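PDB 5YX6: probable fatty acyl-CoA transferase Rv3272 from Mycobacterium tuberculosis, which binds fatty acyl-CoAs of varying chain length, palmitoyl-CoA most tightly, and probably acts as a family III CoA transferase in fatty acid metabolism. Local coordinates for residues 68-71 with 72-75; 190-193 with 194-198; 367-370 with 371-374. One frame throughout, in Å; residues are numbered along the deposited sequence.

Interaction 1 of 3, residues 68-71 with 72-75; sequences PNNR and GKKS
The ammonium group of K73 is gripped by N69 O, just ahead of a turn, and by N70 OD1 at the first position of that turn. K73 NZ donates to the backbone oxygen N69 O at 3.0 Å, lying in the carbonyl plane with a C=O...N angle of 158°, close to head-on. The second bond, K73 NZ to N70 OD1, is 3.2 Å long and arrives differently: the donor stands well above the plane of the side-chain amide. D17 makes a salt bridge to the same nitrogen and P25 O accepts a further hydrogen bond, which should favour the charged form of this buried lysine. To get there the K73 chain runs extended beyond CG and passes the N70 side chain at a slant, its CD 3.6 Å from N70 OD1. With CG anti to the carbonyl carbon (chi1 -62°), the N70 amide is set beside the K73 chain; its ND2 hydrogen-bonds to F66 O, and OD1 also accepts from K40 NZ. The backbone here forms a type II beta turn from N70 to K73, with G72 at its third position in the positive-phi conformation (phi 78°); the closing bond, K73 N to N70 O, is weak at 3.5 Å. This turn leads into strand 74-77, an outermost strand, within this chain, of the parallel sheet of the large Rossmann-fold domain. R71 folds the other way: bent at chi3, it brings NE to P68 O at 3.1 Å with the acceptor near the guanidinium plane, and NH1 adds a weak second bond to that oxygen.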
loop_
_atom_site.group_PDB
_atom_site.type_symbol
_atom_site.label_atom_id
_atom_site.label_comp_id
_atom_site.label_asym_id
_atom_site.label_seq_id
_atom_site.Cartn_x
_atom_site.Cartn_y
_atom_site.Cartn_z
ATOM N N PRO A 68 12.462 0.249 -13.446
ATOM C CA PRO A 68 12.401 0.983 -12.173
ATOM C C PRO A 68 12.643 0.142 -10.912
ATOM O O PRO A 68 13.059 0.707 -9.905
ATOM C CB PRO A 68 10.971 1.539 -12.154
ATOM C CG PRO A 68 10.497 1.476 -13.551
ATOM C CD PRO A 68 11.171 0.288 -14.158
ATOM N N ASN A 69 12.405 -1.165 -10.957
ATOM C CA ASN A 69 12.496 -1.968 -9.742
ATOM C C ASN A 69 13.675 -2.957 -9.693
ATOM O O ASN A 69 13.679 -3.872 -8.867
ATOM C CB ASN A 69 11.193 -2.743 -9.521
ATOM C CG ASN A 69 10.004 -1.836 -9.249
ATOM O OD1 ASN A 69 10.132 -0.777 -8.636
ATOM N ND2 ASN A 69 8.831 -2.274 -9.673
ATOM N N ASN A 70 14.668 -2.783 -10.562
ATOM C CA ASN A 70 15.821 -3.684 -10.566
ATOM C C ASN A 70 17.153 -2.959 -10.676
ATOM O O ASN A 70 18.150 -3.536 -11.085
ATOM C CB ASN A 70 15.683 -4.697 -11.702
ATOM C CG ASN A 70 14.468 -5.559 -11.540
ATOM O OD1 ASN A 70 14.459 -6.496 -10.752
ATOM N ND2 ASN A 70 13.405 -5.200 -12.231
ATOM N N ARG A 71 17.165 -1.687 -10.310
ATOM C CA ARG A 71 18.391 -0.913 -10.322
ATOM C C ARG A 71 19.314 -1.357 -9.190
ATOM O O ARG A 71 18.863 -1.603 -8.073
ATOM C CB ARG A 71 18.060 0.576 -10.228
ATOM C CG ARG A 71 17.246 1.076 -11.413
ATOM C CD ARG A 71 16.608 2.425 -11.172
ATOM N NE ARG A 71 15.650 2.378 -10.069
ATOM C CZ ARG A 71 15.866 2.883 -8.860
ATOM N NH1 ARG A 71 14.934 2.786 -7.923
ATOM N NH2 ARG A 71 17.015 3.483 -8.586
ATOM N N GLY A 72 20.598 -1.515 -9.497
ATOM C CA GLY A 72 21.583 -1.834 -8.479
ATOM C C GLY A 72 21.539 -3.298 -8.095
ATOM O O GLY A 72 22.224 -3.727 -7.169
ATOM N N LYS A 73 20.715 -4.072 -8.787
ATOM C CA LYS A 73 20.692 -5.503 -8.546
ATOM C C LYS A 73 21.758 -6.202 -9.377
ATOM O O LYS A 73 22.315 -5.621 -10.309
ATOM C CB LYS A 73 19.318 -6.083 -8.844
ATOM C CG LYS A 73 18.263 -5.661 -7.844
ATOM C CD LYS A 73 16.932 -6.329 -8.136
ATOM C CE LYS A 73 15.807 -5.774 -7.266
ATOM N NZ LYS A 73 14.529 -6.487 -7.571
ATOM N N LYS A 74 22.067 -7.436 -8.999
ATOM C CA LYS A 74 22.906 -8.301 -9.807
ATOM C C LYS A 74 22.065 -9.390 -10.445
ATOM O O LYS A 74 20.931 -9.626 -10.031
ATOM C CB LYS A 74 24.045 -8.867 -8.961
ATOM C CG LYS A 74 24.805 -7.735 -8.317
ATOM C CD LYS A 74 26.095 -8.140 -7.667
ATOM C CE LYS A 74 26.810 -6.893 -7.155
ATOM N NZ LYS A 74 28.062 -7.204 -6.409
ATOM N N SER A 75 22.612 -10.046 -11.462
ATOM C CA SER A 75 21.856 -11.045 -12.197
ATOM C C SER A 75 22.639 -12.316 -12.492
ATOM O O SER A 75 23.806 -12.273 -12.901
ATOM C CB SER A 75 21.339 -10.447 -13.518
ATOM O OG SER A 75 20.615 -11.405 -14.280
#

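Interaction 2 of 3, residues 190-193 with 194-198; sequences LLHR and ERNGV
The C-terminal end of helix 173-196 closes here, holding three residues of a benzamidine pocket, R193, E194 and G197; the ligand probably came from the crystallisation liquor. G197 is the first residue to leave helical geometry, with a phi of 75°. Its N donates to R193 O at 3.0 Å, but from above the carbonyl plane, whereas the preceding turns keep regular i to i+4 bonds such as N196 N to H192 O. One turn apart, the side chains of H192 and N196 meet at about a right angle: N196 ND2 donates to H192 ND1 at 3.1 Å, nearly straight (165°), from the edge of the ring and slightly tilted from its plane. The ring is swung there by chi1 -161°. V198 CB sits over one face, toward the rim, 3.8 Å from the ring centroid in a CH-pi contact. Elsewhere one water donates to L190 O and to E194 OE1 (2.7 Å) and accepts from R193 NE; R193 also makes a salt bridge to D97 and a hydrogen bond from NH1 to N124 O. R195 reaches D11 O and P9 O of the second subunit. With N196 ND2 as donor, H192 ND1 is probably unprotonated; a neutral ring would then carry its proton on NE2, the atom that meets S371 OG of the second subunit.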
loop_
_atom_site.group_PDB
_atom_site.type_symbol
_atom_site.label_atom_id
_atom_site.label_comp_id
_atom_site.label_asym_id
_atom_site.label_seq_id
_atom_site.Cartn_x
_atom_site.Cartn_y
_atom_site.Cartn_z
ATOM N N LEU A 190 14.784 -10.273 9.522
ATOM C CA LEU A 190 16.193 -9.962 9.719
ATOM C C LEU A 190 16.467 -9.503 11.154
ATOM O O LEU A 190 17.514 -9.802 11.723
ATOM C CB LEU A 190 16.642 -8.888 8.729
ATOM C CG LEU A 190 16.794 -9.367 7.286
ATOM C CD1 LEU A 190 17.011 -8.171 6.370
ATOM C CD2 LEU A 190 17.932 -10.385 7.145
ATOM N N LEU A 191 15.519 -8.767 11.721
ATOM C CA LEU A 191 15.630 -8.276 13.088
ATOM C C LEU A 191 15.443 -9.423 14.065
ATOM O O LEU A 191 16.161 -9.529 15.056
ATOM C CB LEU A 191 14.589 -7.198 13.343
ATOM C CG LEU A 191 14.730 -6.136 14.428
ATOM C CD1 LEU A 191 16.144 -5.578 14.569
ATOM C CD2 LEU A 191 13.738 -5.029 14.096
ATOM N N HIS A 192 14.492 -10.297 13.751
ATOM C CA HIS A 192 14.207 -11.468 14.573
ATOM C C HIS A 192 15.478 -12.292 14.689
ATOM O O HIS A 192 15.859 -12.724 15.774
ATOM C CB HIS A 192 13.073 -12.298 13.951
ATOM C CG HIS A 192 12.402 -13.252 14.891
ATOM N ND1 HIS A 192 12.317 -13.037 16.252
ATOM C CD2 HIS A 192 11.772 -14.429 14.662
ATOM C CE1 HIS A 192 11.665 -14.035 16.815
ATOM N NE2 HIS A 192 11.323 -14.897 15.871
ATOM N N ARG A 193 16.133 -12.502 13.555
ATOM C CA ARG A 193 17.364 -13.272 13.522
ATOM C C ARG A 193 18.464 -12.561 14.311
ATOM O O ARG A 193 19.143 -13.167 15.139
ATOM C CB ARG A 193 17.808 -13.510 12.076
ATOM C CG ARG A 193 18.880 -14.574 11.945
ATOM C CD ARG A 193 19.335 -14.720 10.517
ATOM N NE ARG A 193 19.973 -13.500 10.039
ATOM C CZ ARG A 193 20.677 -13.417 8.915
ATOM N NH1 ARG A 193 20.817 -14.486 8.140
ATOM N NH2 ARG A 193 21.230 -12.265 8.562
ATOM N N GLU A 194 18.583 -11.259 14.096
ATOM C CA GLU A 194 19.633 -10.474 14.724
ATOM C C GLU A 194 19.552 -10.523 16.243
ATOM O O GLU A 194 20.562 -10.718 16.917
ATOM C CB GLU A 194 19.551 -9.024 14.244
ATOM C CG GLU A 194 20.813 -8.182 14.442
ATOM C CD GLU A 194 22.004 -8.603 13.592
ATOM O OE1 GLU A 194 21.812 -9.230 12.515
ATOM O OE2 GLU A 194 23.141 -8.269 14.005
ATOM N N ARG A 195 18.343 -10.417 16.776
ATOM C CA ARG A 195 18.187 -10.303 18.212
ATOM C C ARG A 195 17.908 -11.611 18.923
ATOM O O ARG A 195 18.401 -11.829 20.029
ATOM C CB ARG A 195 17.052 -9.339 18.519
ATOM C CG ARG A 195 17.195 -8.014 17.839
ATOM C CD ARG A 195 16.107 -7.089 18.300
ATOM N NE ARG A 195 16.184 -6.815 19.732
ATOM C CZ ARG A 195 15.173 -7.001 20.573
ATOM N NH1 ARG A 195 15.320 -6.724 21.863
ATOM N NH2 ARG A 195 14.013 -7.465 20.119
ATOM N N ASN A 196 17.170 -12.500 18.270
ATOM C CA ASN A 196 16.693 -13.703 18.934
ATOM C C ASN A 196 17.286 -14.988 18.386
ATOM O O ASN A 196 17.062 -16.054 18.947
ATOM C CB ASN A 196 15.167 -13.777 18.863
ATOM C CG ASN A 196 14.489 -12.612 19.578
ATOM O OD1 ASN A 196 14.824 -12.299 20.718
ATOM N ND2 ASN A 196 13.527 -11.966 18.908
ATOM N N GLY A 197 18.050 -14.900 17.305
ATOM C CA GLY A 197 18.687 -16.087 16.754
ATOM C C GLY A 197 17.731 -17.012 16.011
ATOM O O GLY A 197 18.051 -18.179 15.743
ATOM N N VAL A 198 16.559 -16.486 15.670
ATOM C CA VAL A 198 15.552 -17.247 14.933
ATOM C C VAL A 198 15.515 -16.849 13.446
ATOM O O VAL A 198 15.321 -15.676 13.113
ATOM C CB VAL A 198 14.145 -17.040 15.547
ATOM C CG1 VAL A 198 13.125 -17.874 14.799
ATOM C CG2 VAL A 198 14.144 -17.434 17.014
HETATM O O HOH W 1 20.050 -10.718 11.077
#

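Interaction 3 of 3, residues 367-370 with 371-374; sequences ARYA and SFRA
Y369 and F372 lie side by side and point the same way, their rings forming an offset stack with centroids 4.7 Å apart and planes inclined by 21°. The overlap is partial: F372 CZ sits 3.3 Å above the plane of the tyrosine ring, displaced toward its rim, and comes within 3.4 Å of Y369 CG. In return Y369 CB rests over the face of the phenylalanine ring, 3.9 Å from its centroid, a CH-pi contact beside the stack. The phenylalanine can double back because its CG lies between backbone N and carbonyl carbon (chi1 70°), carrying the ring toward residue 369 although its CB points away. A374 contributes from another direction: its methyl meets the edge of the tyrosine ring near the ring plane, 3.9 Å from Y369 CD1. The backbones are joined through a water, which accepts from Y369 N and from A374 N (2.9 Å) and donates to F372 O. F372 O and Y369 O, both acceptors, approach to 3.0 Å; the water supplies F372 O with a donor. L34 touches the side chains of both Y369 and F372. Across the dimer interface, F372 meets H192 of the second subunit edge-to-face, and S371 OG hydrogen-bonds to D200 of that subunit. The chain thus reverses direction, the two segments running 152° apart, in a reversal that the water bridges after the short strand 368-369, which pairs antiparallel with a strand of the second subunit and so extends a beta-sheet through the homodimer.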
loop_
_atom_site.group_PDB
_atom_site.type_symbol
_atom_site.label_atom_id
_atom_site.label_comp_id
_atom_site.label_asym_id
_atom_site.label_seq_id
_atom_site.Cartn_x
_atom_site.Cartn_y
_atom_site.Cartn_z
ATOM N N ALA A 367 10.019 5.851 1.651
ATOM C CA ALA A 367 10.606 6.123 2.967
ATOM C C ALA A 367 11.964 6.825 2.877
ATOM O O ALA A 367 12.811 6.449 2.066
ATOM C CB ALA A 367 10.736 4.843 3.760
ATOM N N ARG A 368 12.152 7.835 3.731
ATOM C CA ARG A 368 13.362 8.661 3.776
ATOM C C ARG A 368 14.085 8.593 5.136
ATOM O O ARG A 368 13.451 8.407 6.170
ATOM C CB ARG A 368 12.992 10.108 3.476
ATOM C CG ARG A 368 11.923 10.259 2.394
ATOM C CD ARG A 368 11.811 11.704 1.892
ATOM N NE ARG A 368 12.946 12.145 1.089
ATOM C CZ ARG A 368 13.082 13.384 0.626
ATOM N NH1 ARG A 368 12.162 14.301 0.897
ATOM N NH2 ARG A 368 14.135 13.713 -0.108
ATOM N N TYR A 369 15.406 8.759 5.127
ATOM C CA TYR A 369 16.238 8.593 6.330
ATOM C C TYR A 369 17.272 9.712 6.406
ATOM O O TYR A 369 17.747 10.196 5.376
ATOM C CB TYR A 369 16.943 7.221 6.344
ATOM C CG TYR A 369 16.003 6.043 6.173
ATOM C CD1 TYR A 369 15.562 5.666 4.909
ATOM C CD2 TYR A 369 15.546 5.318 7.268
ATOM C CE1 TYR A 369 14.698 4.606 4.738
ATOM C CE2 TYR A 369 14.678 4.240 7.104
ATOM C CZ TYR A 369 14.259 3.898 5.833
ATOM O OH TYR A 369 13.404 2.842 5.637
ATOM N N ALA A 370 17.622 10.140 7.614
ATOM C CA ALA A 370 18.557 11.251 7.735
ATOM C C ALA A 370 20.019 10.829 7.566
ATOM O O ALA A 370 20.805 11.559 6.968
ATOM C CB ALA A 370 18.365 11.954 9.066
ATOM N N SER A 371 20.378 9.648 8.058
ATOM C CA SER A 371 21.788 9.251 8.109
ATOM C C SER A 371 22.322 8.597 6.827
ATOM O O SER A 371 23.523 8.337 6.714
ATOM C CB SER A 371 22.006 8.300 9.283
ATOM O OG SER A 371 21.551 6.996 8.952
ATOM N N PHE A 372 21.441 8.342 5.865
ATOM C CA PHE A 372 21.848 7.781 4.576
ATOM C C PHE A 372 20.756 8.056 3.550
ATOM O O PHE A 372 19.608 8.328 3.916
ATOM C CB PHE A 372 22.109 6.265 4.676
ATOM C CG PHE A 372 20.861 5.450 4.883
ATOM C CD1 PHE A 372 20.337 5.268 6.152
ATOM C CD2 PHE A 372 20.205 4.874 3.803
ATOM C CE1 PHE A 372 19.179 4.535 6.342
ATOM C CE2 PHE A 372 19.049 4.140 3.985
ATOM C CZ PHE A 372 18.533 3.972 5.254
ATOM N N ARG A 373 21.111 7.981 2.270
ATOM C CA ARG A 373 20.137 8.164 1.195
ATOM C C ARG A 373 19.604 6.818 0.694
ATOM O O ARG A 373 20.361 6.006 0.155
ATOM C CB ARG A 373 20.758 8.959 0.044
ATOM N N ALA A 374 18.302 6.588 0.854
ATOM C CA ALA A 374 17.706 5.318 0.441
ATOM C C ALA A 374 17.469 5.264 -1.059
ATOM O O ALA A 374 16.362 4.990 -1.510
ATOM C CB ALA A 374 16.397 5.077 1.181
HETATM O O HOH W 2 16.939 8.492 2.576
#

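The three contacts follow one another along the chain without touching. Interaction 1 lies nearest to interaction 3, with centres about 19 Å apart and nearest atoms about 7 Å; interactions 1 and 2 are about 27 Å apart between centres. Interactions 2 and 3 are separated within one chain by about 23 Å between centres and about 12 Å between nearest atoms, yet they meet across the homodimer: H192 and V198 of one subunit contact F372 and S371 of the other. Interaction 1 is the one near the inferred nucleophile, the N69 side chain being about 8 Å from that of D175. Residues of interaction 2 line the benzamidine site, with G197 about 3 Å from the ligand.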